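TRNA(Phe) 7-((3-amino-3-carboxypropyl)-4-demethylwyosine(37)-N(4))-methyltransferase 1 (Pyrococcus horikoshii, PDB 2IT2) probably uses S-adenosyl-L-methionine to methylate the N-4 position of a wyosine precursor at position 37 of tRNA(Phe), a step in wyosine-derivative biosynthesis. Local coordinates at residues G56-M61 and D179-F184; G76-E81 and L88-K93; V82-V87 and K172-A177. One frame throughout, in Å; residues are numbered along the deposited sequence.

How the contacts relate
All three contacts are buried and apolar across their segments. Contact 1 lies nearest the centre of the chain, its own centre about 10 Å away, whereas the centres of contacts 2 and 3 are about 18 and 19 Å from it. Contacts 1 and 3 both use helix 167-194, contacts 2 and 3 share helix 84-91, and contacts 1 and 2 rest on the neighbouring strands 48-63 and 73-78. Their chemistry follows their place: a selenomethionine methyl reaches a strand in contact 1, a glycine and a tryptophan receive an alanine in contact 2, and branched aliphatic side chains join two helices in contact 3, where a polar capping box sits beside the apolar packing.

Contact 1: residues G56-M61 and D179-F184; sequences GRISVM and DQMRRF
Ile58, whose side chain meets Met181, is anchored through its backbone, where Ile58 N makes a probable hydrogen bond of the sheet to Trp78 O. From there the CB bond points neither straight at the helix nor away from it, but the end of the side chain draws nearer. Ile58 CG1 touches Met181 CE at 3.6 Å, and Ile58 CD1 follows at 3.9 Å from the same Met181 CE. Met181 is modelled as selenomethionine. Its CG stands opposite the backbone N (chi1 179°), but the chain then bends at chi2 (65°) and chi3 (40°). These bends bring the methyl onto the strand backbone, Met181 CE lying 3.9 Å from Arg57 N as well as against Ile58. Gly56 turns the side on which a side chain would stand toward Met181 SE and Phe184 CD2, and its backbone angles by themselves call for glycine. Phe184, on the next turn of the same helix, turns its edge to the methyl: Met181 CE lies in the ring plane, 4.0 Å from Phe184 CD2. One face of the ring carries Gln180 O, 3.3 Å above the plane and offset toward the rim. Strand 48-63 pairs here with strands 73-78 and 98-112, and helix 167-194 packs over the sheet: Ile58 also touches Trp78 and Phe101, Phe184 touches Pro106, and Gln180 reaches Trp100 of the second subunit.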
ATOM      1  N   GLY B  56      10.655  -9.073   0.264  1.00 19.69           N
ATOM      2  CA  GLY B  56      10.862  -8.061  -0.762  1.00 19.41           C
ATOM      3  C   GLY B  56      11.154  -8.698  -2.103  1.00 18.74           C
ATOM      4  O   GLY B  56      11.735  -9.772  -2.161  1.00 19.99           O
ATOM      5  N   ARG B  57      10.769  -8.048  -3.195  1.00 16.80           N
ATOM      6  CA  ARG B  57      11.033  -8.658  -4.486  1.00 18.93           C
ATOM      7  C   ARG B  57      11.215  -7.710  -5.655  1.00 17.38           C
ATOM      8  O   ARG B  57      10.612  -6.639  -5.709  1.00 18.10           O
ATOM      9  CB  ARG B  57       9.910  -9.636  -4.829  1.00 24.32           C
ATOM     10  CG  ARG B  57       8.593  -8.974  -5.183  1.00 28.65           C
ATOM     11  CD  ARG B  57       7.628  -9.988  -5.799  1.00 31.41           C
ATOM     12  NE  ARG B  57       6.417  -9.374  -6.341  1.00 35.54           N
ATOM     13  CZ  ARG B  57       5.503  -8.741  -5.614  1.00 36.51           C
ATOM     14  NH1 ARG B  57       5.649  -8.628  -4.300  1.00 36.64           N
ATOM     15  NH2 ARG B  57       4.435  -8.219  -6.204  1.00 37.34           N
ATOM     16  N   ILE B  58      12.073  -8.122  -6.581  1.00 15.98           N
ATOM     17  CA  ILE B  58      12.309  -7.380  -7.815  1.00 15.91           C
ATOM     18  C   ILE B  58      11.792  -8.354  -8.854  1.00 14.64           C
ATOM     19  O   ILE B  58      12.051  -9.558  -8.776  1.00 17.08           O
ATOM     20  CB  ILE B  58      13.811  -7.087  -8.062  1.00 15.51           C
ATOM     21  CG1 ILE B  58      14.337  -6.147  -6.971  1.00 16.28           C
ATOM     22  CG2 ILE B  58      14.003  -6.458  -9.457  1.00 18.82           C
ATOM     23  CD1 ILE B  58      15.836  -5.988  -6.954  1.00 21.68           C
ATOM     24  N   SER B  59      11.040  -7.851  -9.818  1.00 15.91           N
ATOM     25  CA  SER B  59      10.487  -8.739 -10.812  1.00 16.99           C
ATOM     26  C   SER B  59      10.428  -8.135 -12.196  1.00 15.75           C
ATOM     27  O   SER B  59      10.359  -6.925 -12.356  1.00 16.11           O
ATOM     28  CB  SER B  59       9.066  -9.131 -10.405  1.00 20.55           C
ATOM     29  OG  SER B  59       8.975  -9.486  -9.033  1.00 26.02           O
ATOM     30  N   VAL B  60      10.488  -9.002 -13.195  1.00 16.32           N
ATOM     31  CA  VAL B  60      10.319  -8.591 -14.573  1.00 16.22           C
ATOM     32  C   VAL B  60       9.158  -9.488 -14.948  1.00 18.56           C
ATOM     33  O   VAL B  60       9.295 -10.714 -14.984  1.00 18.81           O
ATOM     34  CB  VAL B  60      11.520  -8.916 -15.458  1.00 16.09           C
ATOM     35  CG1 VAL B  60      11.123  -8.732 -16.912  1.00 17.90           C
ATOM     36  CG2 VAL B  60      12.680  -7.992 -15.121  1.00 17.67           C
HETATM   37  N   MSE B  61       8.003  -8.889 -15.192  1.00 18.53           N
HETATM   38  CA  MSE B  61       6.827  -9.675 -15.510  1.00 19.27           C
HETATM   39  C   MSE B  61       5.938  -9.034 -16.556  1.00 19.58           C
HETATM   40  O   MSE B  61       5.969  -7.821 -16.760  1.00 19.52           O
HETATM   41  CB  MSE B  61       6.034  -9.945 -14.225  1.00 25.98           C
HETATM   42  CG  MSE B  61       5.647  -8.708 -13.432  1.00 28.50           C
HETATM   43 SE   MSE B  61       4.043  -7.863 -14.080  1.00 38.10          SE
HETATM   44  CE  MSE B  61       2.736  -8.622 -12.889  1.00 35.41           C
ATOM     45  N   ASP B 179      19.002  -0.268  -4.645  1.00 16.59           N
ATOM     46  CA  ASP B 179      19.056   0.621  -3.483  1.00 18.17           C
ATOM     47  C   ASP B 179      17.833   0.369  -2.621  1.00 17.54           C
ATOM     48  O   ASP B 179      17.930   0.317  -1.400  1.00 18.26           O
ATOM     49  CB  ASP B 179      19.058   2.087  -3.908  1.00 20.85           C
ATOM     50  CG  ASP B 179      20.343   2.493  -4.565  1.00 26.60           C
ATOM     51  OD1 ASP B 179      21.376   1.844  -4.296  1.00 28.41           O
ATOM     52  OD2 ASP B 179      20.325   3.467  -5.342  1.00 29.30           O
ATOM     53  N   GLN B 180      16.679   0.209  -3.257  1.00 16.07           N
ATOM     54  CA  GLN B 180      15.450  -0.042  -2.521  1.00 16.90           C
ATOM     55  C   GLN B 180      15.531  -1.397  -1.819  1.00 16.87           C
ATOM     56  O   GLN B 180      15.174  -1.518  -0.649  1.00 17.43           O
ATOM     57  CB  GLN B 180      14.240   0.024  -3.465  1.00 17.88           C
ATOM     58  CG  GLN B 180      13.986   1.417  -4.041  1.00 20.22           C
ATOM     59  CD  GLN B 180      12.832   1.451  -5.028  1.00 23.68           C
ATOM     60  OE1 GLN B 180      12.717   0.577  -5.888  1.00 26.15           O
ATOM     61  NE2 GLN B 180      11.983   2.467  -4.923  1.00 22.85           N
HETATM   62  N   MSE B 181      16.025  -2.413  -2.516  1.00 17.12           N
HETATM   63  CA  MSE B 181      16.147  -3.725  -1.905  1.00 16.59           C
HETATM   64  C   MSE B 181      17.073  -3.673  -0.693  1.00 16.83           C
HETATM   65  O   MSE B 181      16.806  -4.314   0.327  1.00 16.77           O
HETATM   66  CB  MSE B 181      16.684  -4.728  -2.923  1.00 19.89           C
HETATM   67  CG  MSE B 181      16.877  -6.131  -2.375  1.00 21.87           C
HETATM   68 SE   MSE B 181      15.184  -6.894  -1.887  1.00 34.94          SE
HETATM   69  CE  MSE B 181      14.222  -6.178  -3.409  1.00  7.84           C
ATOM     70  N   ARG B 182      18.146  -2.896  -0.799  1.00 17.11           N
ATOM     71  CA  ARG B 182      19.094  -2.785   0.299  1.00 18.30           C
ATOM     72  C   ARG B 182      18.391  -2.183   1.509  1.00 17.45           C
ATOM     73  O   ARG B 182      18.605  -2.626   2.640  1.00 17.68           O
ATOM     74  CB  ARG B 182      20.286  -1.916  -0.101  1.00 19.37           C
ATOM     75  CG  ARG B 182      21.409  -1.943   0.920  1.00 26.82           C
ATOM     76  CD  ARG B 182      22.432  -0.849   0.655  1.00 31.04           C
ATOM     77  NE  ARG B 182      23.162  -1.054  -0.589  1.00 35.02           N
ATOM     78  CZ  ARG B 182      24.312  -0.452  -0.881  1.00 37.58           C
ATOM     79  NH1 ARG B 182      24.859   0.388  -0.012  1.00 38.87           N
ATOM     80  NH2 ARG B 182      24.917  -0.688  -2.036  1.00 39.17           N
ATOM     81  N   ARG B 183      17.545  -1.184   1.271  1.00 17.12           N
ATOM     82  CA  ARG B 183      16.795  -0.536   2.351  1.00 17.81           C
ATOM     83  C   ARG B 183      15.821  -1.517   3.005  1.00 18.82           C
ATOM     84  O   ARG B 183      15.674  -1.527   4.224  1.00 19.73           O
ATOM     85  CB  ARG B 183      16.028   0.677   1.817  1.00 22.07           C
ATOM     86  CG  ARG B 183      16.915   1.836   1.416  1.00 24.76           C
ATOM     87  CD  ARG B 183      16.097   2.967   0.809  1.00 27.80           C
ATOM     88  NE  ARG B 183      15.088   3.478   1.735  1.00 31.65           N
ATOM     89  CZ  ARG B 183      14.207   4.427   1.432  1.00 34.06           C
ATOM     90  NH1 ARG B 183      14.209   4.975   0.224  1.00 36.00           N
ATOM     91  NH2 ARG B 183      13.324   4.829   2.338  1.00 35.78           N
ATOM     92  N   PHE B 184      15.161  -2.345   2.201  1.00 18.76           N
ATOM     93  CA  PHE B 184      14.231  -3.328   2.751  1.00 18.30           C
ATOM     94  C   PHE B 184      14.970  -4.272   3.692  1.00 19.08           C
ATOM     95  O   PHE B 184      14.505  -4.559   4.800  1.00 18.77           O
ATOM     96  CB  PHE B 184      13.598  -4.168   1.639  1.00 18.56           C
ATOM     97  CG  PHE B 184      12.723  -3.392   0.696  1.00 19.50           C
ATOM     98  CD1 PHE B 184      11.960  -2.319   1.140  1.00 20.66           C
ATOM     99  CD2 PHE B 184      12.626  -3.771  -0.643  1.00 19.80           C
ATOM    100  CE1 PHE B 184      11.101  -1.640   0.269  1.00 20.63           C
ATOM    101  CE2 PHE B 184      11.771  -3.098  -1.515  1.00 19.24           C
ATOM    102  CZ  PHE B 184      11.015  -2.034  -1.060  1.00 21.78           C
TER

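Contact 2: residues G76-E81 and L88-K93; sequences GKWHRE and LEAIKK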
ATOM      1  N   GLY B  76      11.141 -13.049 -14.638  1.00 20.46           N
ATOM      2  CA  GLY B  76      12.235 -13.071 -13.683  1.00 21.15           C
ATOM      3  C   GLY B  76      11.747 -12.620 -12.308  1.00 19.57           C
ATOM      4  O   GLY B  76      10.943 -11.706 -12.178  1.00 19.95           O
ATOM      5  N   LYS B  77      12.174 -13.287 -11.239  1.00 19.28           N
ATOM      6  CA  LYS B  77      11.707 -12.952  -9.892  1.00 19.64           C
ATOM      7  C   LYS B  77      12.856 -13.160  -8.913  1.00 19.35           C
ATOM      8  O   LYS B  77      13.394 -14.260  -8.797  1.00 22.80           O
ATOM      9  CB  LYS B  77      10.501 -13.832  -9.521  1.00 21.63           C
ATOM     10  CG  LYS B  77       9.828 -13.497  -8.185  1.00 26.10           C
ATOM     11  CD  LYS B  77       8.469 -14.194  -8.044  1.00 28.79           C
ATOM     12  CE  LYS B  77       8.577 -15.711  -8.116  1.00 31.08           C
ATOM     13  NZ  LYS B  77       7.236 -16.365  -8.046  1.00 34.32           N
ATOM     14  N   TRP B  78      13.237 -12.101  -8.210  1.00 17.63           N
ATOM     15  CA  TRP B  78      14.335 -12.161  -7.261  1.00 19.13           C
ATOM     16  C   TRP B  78      13.959 -11.504  -5.934  1.00 20.21           C
ATOM     17  O   TRP B  78      13.295 -10.478  -5.878  1.00 20.16           O
ATOM     18  CB  TRP B  78      15.526 -11.420  -7.867  1.00 19.42           C
ATOM     19  CG  TRP B  78      15.777 -11.889  -9.247  1.00 20.50           C
ATOM     20  CD1 TRP B  78      16.541 -13.011  -9.631  1.00 22.25           C
ATOM     21  CD2 TRP B  78      15.370 -11.225 -10.467  1.00 21.25           C
ATOM     22  NE1 TRP B  78      16.660 -13.120 -10.980  1.00 22.78           N
ATOM     23  CE2 TRP B  78      15.915 -11.967 -11.544  1.00 21.93           C
ATOM     24  CE3 TRP B  78      14.617 -10.087 -10.732  1.00 20.54           C
ATOM     25  CZ2 TRP B  78      15.690 -11.559 -12.847  1.00 22.59           C
ATOM     26  CZ3 TRP B  78      14.392  -9.678 -12.037  1.00 21.61           C
ATOM     27  CH2 TRP B  78      14.939 -10.419 -13.100  1.00 21.29           C
ATOM     28  N   HIS B  79      14.370 -12.162  -4.836  1.00 22.15           N
ATOM     29  CA  HIS B  79      14.260 -11.428  -3.587  1.00 23.61           C
ATOM     30  C   HIS B  79      15.638 -11.047  -3.052  1.00 23.71           C
ATOM     31  O   HIS B  79      15.855 -10.921  -1.854  1.00 21.93           O
ATOM     32  CB  HIS B  79      13.535 -12.315  -2.574  1.00 27.62           C
ATOM     33  CG  HIS B  79      14.402 -13.498  -2.230  1.00 30.33           C
ATOM     34  ND1 HIS B  79      15.514 -13.408  -1.460  1.00 33.18           N
ATOM     35  CD2 HIS B  79      14.231 -14.835  -2.606  1.00 32.65           C
ATOM     36  CE1 HIS B  79      15.999 -14.662  -1.373  1.00 33.08           C
ATOM     37  NE2 HIS B  79      15.251 -15.537  -2.051  1.00 34.13           N
ATOM     38  N   ARG B  80      16.538 -10.860  -4.036  1.00 23.59           N
ATOM     39  CA  ARG B  80      17.858 -10.314  -3.768  1.00 24.04           C
ATOM     40  C   ARG B  80      18.142  -9.111  -4.662  1.00 22.99           C
ATOM     41  O   ARG B  80      17.477  -8.876  -5.663  1.00 21.23           O
ATOM     42  CB  ARG B  80      18.890 -11.412  -4.028  1.00 26.31           C
ATOM     43  CG  ARG B  80      19.031 -12.370  -2.845  1.00 27.71           C
ATOM     44  CD  ARG B  80      20.225 -13.317  -3.011  1.00 31.14           C
ATOM     45  NE  ARG B  80      20.251 -14.308  -1.932  1.00 32.01           N
ATOM     46  CZ  ARG B  80      19.670 -15.499  -2.172  1.00 32.92           C
ATOM     47  NH1 ARG B  80      19.109 -15.740  -3.345  1.00 31.87           N
ATOM     48  NH2 ARG B  80      19.668 -16.437  -1.221  1.00 33.03           N
ATOM     49  N   GLU B  81      19.242  -8.395  -4.469  1.00 22.78           N
ATOM     50  CA  GLU B  81      19.653  -7.395  -5.445  1.00 23.31           C
ATOM     51  C   GLU B  81      20.039  -8.140  -6.718  1.00 23.26           C
ATOM     52  O   GLU B  81      20.487  -9.287  -6.665  1.00 24.22           O
ATOM     53  CB  GLU B  81      20.842  -6.600  -4.923  1.00 26.02           C
ATOM     54  CG  GLU B  81      20.566  -5.911  -3.611  1.00 27.63           C
ATOM     55  CD  GLU B  81      21.773  -5.182  -3.080  1.00 30.10           C
ATOM     56  OE1 GLU B  81      22.155  -4.147  -3.669  1.00 30.22           O
ATOM     57  OE2 GLU B  81      22.341  -5.657  -2.075  1.00 31.81           O
ATOM     58  N   LEU B  88      18.466  -8.680 -18.029  1.00 22.25           N
ATOM     59  CA  LEU B  88      18.456  -8.800 -19.481  1.00 22.97           C
ATOM     60  C   LEU B  88      17.989 -10.177 -19.931  1.00 24.45           C
ATOM     61  O   LEU B  88      17.285 -10.306 -20.934  1.00 24.84           O
ATOM     62  CB  LEU B  88      19.845  -8.522 -20.033  1.00 24.89           C
ATOM     63  CG  LEU B  88      20.333  -7.094 -19.799  1.00 26.81           C
ATOM     64  CD1 LEU B  88      21.824  -7.011 -20.080  1.00 28.94           C
ATOM     65  CD2 LEU B  88      19.546  -6.143 -20.683  1.00 28.56           C
ATOM     66  N   GLU B  89      18.398 -11.210 -19.200  1.00 24.54           N
ATOM     67  CA  GLU B  89      17.992 -12.574 -19.523  1.00 25.21           C
ATOM     68  C   GLU B  89      16.476 -12.738 -19.400  1.00 25.31           C
ATOM     69  O   GLU B  89      15.864 -13.473 -20.173  1.00 25.50           O
ATOM     70  CB  GLU B  89      18.678 -13.569 -18.590  1.00 28.76           C
ATOM     71  CG  GLU B  89      20.177 -13.625 -18.753  1.00 33.89           C
ATOM     72  CD  GLU B  89      20.591 -14.211 -20.084  1.00 36.37           C
ATOM     73  OE1 GLU B  89      20.336 -13.575 -21.130  1.00 38.17           O
ATOM     74  OE2 GLU B  89      21.173 -15.316 -20.080  1.00 38.99           O
ATOM     75  N   ALA B  90      15.875 -12.070 -18.418  1.00 23.39           N
ATOM     76  CA  ALA B  90      14.430 -12.147 -18.223  1.00 22.50           C
ATOM     77  C   ALA B  90      13.735 -11.376 -19.343  1.00 22.14           C
ATOM     78  O   ALA B  90      12.763 -11.851 -19.922  1.00 23.31           O
ATOM     79  CB  ALA B  90      14.042 -11.563 -16.851  1.00 22.11           C
ATOM     80  N   ILE B  91      14.251 -10.189 -19.652  1.00 22.18           N
ATOM     81  CA  ILE B  91      13.680  -9.353 -20.702  1.00 20.86           C
ATOM     82  C   ILE B  91      13.643 -10.066 -22.048  1.00 21.52           C
ATOM     83  O   ILE B  91      12.704  -9.893 -22.821  1.00 22.50           O
ATOM     84  CB  ILE B  91      14.467  -8.026 -20.841  1.00 21.58           C
ATOM     85  CG1 ILE B  91      14.141  -7.112 -19.657  1.00 20.62           C
ATOM     86  CG2 ILE B  91      14.125  -7.338 -22.165  1.00 22.21           C
ATOM     87  CD1 ILE B  91      15.008  -5.850 -19.585  1.00 19.87           C
ATOM     88  N   LYS B  92      14.666 -10.870 -22.316  1.00 22.83           N
ATOM     89  CA  LYS B  92      14.757 -11.607 -23.568  1.00 24.83           C
ATOM     90  C   LYS B  92      13.591 -12.566 -23.792  1.00 24.88           C
ATOM     91  O   LYS B  92      13.347 -12.987 -24.922  1.00 25.35           O
ATOM     92  CB  LYS B  92      16.069 -12.393 -23.604  1.00 27.14           C
ATOM     93  CG  LYS B  92      16.246 -13.254 -24.840  1.00 30.14           C
ATOM     94  CD  LYS B  92      17.508 -14.087 -24.729  1.00 32.94           C
ATOM     95  CE  LYS B  92      17.631 -15.037 -25.901  1.00 34.82           C
ATOM     96  NZ  LYS B  92      18.862 -15.869 -25.808  1.00 36.21           N
ATOM     97  N   LYS B  93      12.872 -12.905 -22.725  1.00 25.01           N
ATOM     98  CA  LYS B  93      11.737 -13.830 -22.798  1.00 24.73           C
ATOM     99  C   LYS B  93      10.385 -13.157 -23.045  1.00 24.91           C
ATOM    100  O   LYS B  93       9.370 -13.834 -23.192  1.00 26.05           O
ATOM    101  CB  LYS B  93      11.649 -14.641 -21.501  1.00 25.17           C
ATOM    102  CG  LYS B  93      12.903 -15.426 -21.173  1.00 27.04           C
ATOM    103  CD  LYS B  93      12.788 -16.104 -19.818  1.00 28.88           C
ATOM    104  CE  LYS B  93      14.058 -16.869 -19.480  1.00 31.99           C
ATOM    105  NZ  LYS B  93      13.985 -17.502 -18.136  1.00 33.85           N
TER
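The first torsion of Trp78 sets CG opposite its carbonyl carbon and beside the backbone N (chi1 -50°), and chi2 of -85° turns the indole nearly crosswise to the CA-CB-CG plane. Together they lay the ring back along its own strand, so that its far benzene corner reaches helix 84-91, where Trp78 CH2 meets Ala90 CB at 4.0 Å. The methyl comes to the ring obliquely. On one ring face lies the backbone of Gly76: Gly76 C sits 3.8 Å above the indole plane of Trp78, displaced toward the rim. The same methyl also rests on bare main chain, for Ala90 CB is 3.9 Å from Gly76 N and equally 3.9 Å from Gly76 CA. The close fit of backbones depends on the size of these residues. With no side chain on Gly76 and only a methyl on Ala90, the CA atoms of Gly76 and Ala90 come within 5.1 Å, and the shared surface is correspondingly small, 80 Å² in all. The strand and helix are consecutive in the chain, joined by a short loop, residues 79-83, so the contact closes a short strand-to-helix connection. Val60 of the adjoining strand 48-63 touches both Trp78 and Ala90 and adds to the apolar surroundings. One methyl, one ring corner and a glycine backbone meet where the helix approaches the sheet, and the fit is one of shape and dispersion, with no charge or directed polar bond between the two segments.

Contact 3: residues V82-V87 and K172-A177; sequences VSLYEV and KIVEIA
Val174 projects its two methyls as a fork from helix 167-194 toward the start of helix 84-91, and each prong meets a different part of residues 82-87. CG1, opposite the backbone N (chi1 165°), goes to Val82, with Val174 CG1 3.8 Å from Val82 O and 4.2 Å from Val82 CG2. The other prong faces the helix proper. Here the side chains of Val87 and Val174 run past each other in opposite directions, flank to flank, with Val87 CG2 4.0 Å from Val174 CG2. Leu84, one turn before Val87, reaches the same prong from another side: its CB does not aim at the partner helix, but the end of the side chain comes nearer and sets Leu84 CD1 4.2 Å from Val174 CG2. Its chi2 of 31° is about halfway to eclipsed, perhaps a mark of mild strain. Val82, Leu84 and Val87 together receive the valine, with aliphatic carbon and one backbone carbonyl. The short helix begins just here, with Ser83 as its N-cap in a capping box with Glu86. Ser83 N donates to Glu86 OE1 at 3.2 Å, using the carboxylate's anti lone pair. The return bond from Glu86 N to Ser83 OG is weak at 3.5 Å. Ser83 OG also donates weakly to Glu86 OE1, so one carboxylate oxygen takes two bonds. Helix 84-91 lies against helix 167-194, and just before it Val82 N is hydrogen-bonded to Asn178 OD1. Val87, Ile173 and Ala177 all touch Phe101 of strand 98-112, which joins both helices to the sheet, and Lys172 and Ile176 pack on Phe164 and Gln98 of the second subunit.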
ATOM      1  N   VAL B  82      19.877  -7.485  -7.861  1.00 22.70           N
ATOM      2  CA  VAL B  82      20.165  -8.121  -9.138  1.00 23.43           C
ATOM      3  C   VAL B  82      21.251  -7.446  -9.968  1.00 24.25           C
ATOM      4  O   VAL B  82      21.686  -6.331  -9.689  1.00 23.86           O
ATOM      5  CB  VAL B  82      18.878  -8.208 -10.001  1.00 22.54           C
ATOM      6  CG1 VAL B  82      17.797  -8.989  -9.262  1.00 23.24           C
ATOM      7  CG2 VAL B  82      18.383  -6.802 -10.333  1.00 20.44           C
ATOM      8  N   SER B  83      21.691  -8.158 -10.996  1.00 26.45           N
ATOM      9  CA  SER B  83      22.700  -7.636 -11.901  1.00 27.76           C
ATOM     10  C   SER B  83      22.000  -7.369 -13.218  1.00 27.82           C
ATOM     11  O   SER B  83      20.904  -7.935 -13.465  1.00 28.14           O
ATOM     12  CB  SER B  83      23.816  -8.645 -12.122  1.00 28.74           C
ATOM     13  OG  SER B  83      23.315  -9.884 -12.605  1.00 31.43           O
ATOM     14  N   LEU B  84      22.607  -6.518 -14.062  1.00 28.72           N
ATOM     15  CA  LEU B  84      22.003  -6.176 -15.360  1.00 29.94           C
ATOM     16  C   LEU B  84      21.843  -7.450 -16.185  1.00 30.10           C
ATOM     17  O   LEU B  84      20.879  -7.571 -16.891  1.00 30.24           O
ATOM     18  CB  LEU B  84      22.868  -5.199 -16.139  1.00 32.24           C
ATOM     19  CG  LEU B  84      22.373  -4.273 -17.246  1.00 33.94           C
ATOM     20  CD1 LEU B  84      20.913  -3.841 -17.005  1.00 35.35           C
ATOM     21  CD2 LEU B  84      23.380  -3.089 -17.303  1.00 35.24           C
ATOM     22  N   TYR B  85      22.777  -8.403 -16.073  1.00 30.89           N
ATOM     23  CA  TYR B  85      22.729  -9.681 -16.815  1.00 30.09           C
ATOM     24  C   TYR B  85      21.452 -10.450 -16.534  1.00 28.73           C
ATOM     25  O   TYR B  85      20.754 -10.863 -17.459  1.00 28.69           O
ATOM     26  CB  TYR B  85      23.929 -10.587 -16.467  1.00 33.99           C
ATOM     27  CG  TYR B  85      23.800 -11.974 -17.061  1.00 37.22           C
ATOM     28  CD1 TYR B  85      24.027 -12.197 -18.420  1.00 38.69           C
ATOM     29  CD2 TYR B  85      23.440 -13.065 -16.266  1.00 38.42           C
ATOM     30  CE1 TYR B  85      23.898 -13.468 -18.974  1.00 39.89           C
ATOM     31  CE2 TYR B  85      23.309 -14.344 -16.813  1.00 40.10           C
ATOM     32  CZ  TYR B  85      23.543 -14.536 -18.167  1.00 40.28           C
ATOM     33  OH  TYR B  85      23.429 -15.793 -18.719  1.00 41.82           O
ATOM     34  N   GLU B  86      21.167 -10.651 -15.253  1.00 26.75           N
ATOM     35  CA  GLU B  86      19.969 -11.356 -14.832  1.00 26.78           C
ATOM     36  C   GLU B  86      18.712 -10.711 -15.419  1.00 24.91           C
ATOM     37  O   GLU B  86      17.838 -11.395 -15.948  1.00 25.00           O
ATOM     38  CB  GLU B  86      19.864 -11.366 -13.298  1.00 27.54           C
ATOM     39  CG  GLU B  86      20.838 -12.302 -12.593  1.00 30.10           C
ATOM     40  CD  GLU B  86      20.699 -12.278 -11.077  1.00 31.54           C
ATOM     41  OE1 GLU B  86      20.933 -11.210 -10.468  1.00 32.27           O
ATOM     42  OE2 GLU B  86      20.358 -13.332 -10.500  1.00 32.01           O
ATOM     43  N   VAL B  87      18.628  -9.389 -15.326  1.00 23.15           N
ATOM     44  CA  VAL B  87      17.458  -8.681 -15.819  1.00 21.41           C
ATOM     45  C   VAL B  87      17.344  -8.814 -17.333  1.00 21.66           C
ATOM     46  O   VAL B  87      16.262  -9.055 -17.861  1.00 20.12           O
ATOM     47  CB  VAL B  87      17.501  -7.191 -15.382  1.00 20.84           C
ATOM     48  CG1 VAL B  87      16.303  -6.446 -15.941  1.00 20.79           C
ATOM     49  CG2 VAL B  87      17.508  -7.102 -13.848  1.00 20.04           C
ATOM     50  N   LYS B 172      20.169   2.481 -14.846  1.00 16.00           N
ATOM     51  CA  LYS B 172      19.693   3.392 -13.805  1.00 16.79           C
ATOM     52  C   LYS B 172      18.546   2.747 -13.016  1.00 16.73           C
ATOM     53  O   LYS B 172      18.487   2.879 -11.796  1.00 16.51           O
ATOM     54  CB  LYS B 172      19.218   4.719 -14.414  1.00 18.23           C
ATOM     55  CG  LYS B 172      20.291   5.508 -15.151  1.00 22.25           C
ATOM     56  CD  LYS B 172      21.411   5.926 -14.218  1.00 25.27           C
ATOM     57  CE  LYS B 172      22.459   6.738 -14.950  1.00 28.47           C
ATOM     58  NZ  LYS B 172      23.585   7.086 -14.045  1.00 30.87           N
ATOM     59  N   ILE B 173      17.641   2.044 -13.696  1.00 16.33           N
ATOM     60  CA  ILE B 173      16.521   1.385 -13.025  1.00 17.36           C
ATOM     61  C   ILE B 173      17.028   0.300 -12.073  1.00 16.67           C
ATOM     62  O   ILE B 173      16.540   0.175 -10.939  1.00 15.19           O
ATOM     63  CB  ILE B 173      15.563   0.747 -14.061  1.00 19.14           C
ATOM     64  CG1 ILE B 173      14.890   1.851 -14.876  1.00 19.79           C
ATOM     65  CG2 ILE B 173      14.543  -0.160 -13.373  1.00 20.99           C
ATOM     66  CD1 ILE B 173      14.164   1.343 -16.115  1.00 22.56           C
ATOM     67  N   VAL B 174      17.996  -0.491 -12.529  1.00 16.31           N
ATOM     68  CA  VAL B 174      18.551  -1.552 -11.689  1.00 17.28           C
ATOM     69  C   VAL B 174      19.263  -0.977 -10.467  1.00 17.77           C
ATOM     70  O   VAL B 174      19.185  -1.547  -9.377  1.00 17.47           O
ATOM     71  CB  VAL B 174      19.526  -2.442 -12.492  1.00 17.85           C
ATOM     72  CG1 VAL B 174      20.375  -3.306 -11.557  1.00 19.67           C
ATOM     73  CG2 VAL B 174      18.742  -3.334 -13.424  1.00 18.42           C
ATOM     74  N   GLU B 175      19.943   0.153 -10.645  1.00 18.28           N
ATOM     75  CA  GLU B 175      20.648   0.817  -9.551  1.00 18.87           C
ATOM     76  C   GLU B 175      19.663   1.214  -8.453  1.00 18.15           C
ATOM     77  O   GLU B 175      19.877   0.911  -7.280  1.00 18.21           O
ATOM     78  CB  GLU B 175      21.343   2.068 -10.081  1.00 22.12           C
ATOM     79  CG  GLU B 175      22.235   2.802  -9.112  1.00 29.19           C
ATOM     80  CD  GLU B 175      22.694   4.127  -9.696  1.00 31.47           C
ATOM     81  OE1 GLU B 175      22.957   4.182 -10.919  1.00 34.31           O
ATOM     82  OE2 GLU B 175      22.795   5.114  -8.937  1.00 34.21           O
ATOM     83  N   ILE B 176      18.593   1.903  -8.832  1.00 15.77           N
ATOM     84  CA  ILE B 176      17.589   2.331  -7.860  1.00 16.67           C
ATOM     85  C   ILE B 176      16.922   1.112  -7.236  1.00 16.57           C
ATOM     86  O   ILE B 176      16.699   1.067  -6.028  1.00 17.11           O
ATOM     87  CB  ILE B 176      16.525   3.231  -8.536  1.00 19.02           C
ATOM     88  CG1 ILE B 176      17.198   4.509  -9.047  1.00 22.35           C
ATOM     89  CG2 ILE B 176      15.394   3.561  -7.555  1.00 20.66           C
ATOM     90  CD1 ILE B 176      17.718   5.418  -7.946  1.00 24.61           C
ATOM     91  N   ALA B 177      16.607   0.117  -8.057  1.00 15.49           N
ATOM     92  CA  ALA B 177      15.959  -1.088  -7.555  1.00 15.35           C
ATOM     93  C   ALA B 177      16.804  -1.742  -6.484  1.00 16.16           C
ATOM     94  O   ALA B 177      16.280  -2.165  -5.455  1.00 14.45           O
ATOM     95  CB  ALA B 177      15.718  -2.072  -8.682  1.00 17.12           C
TER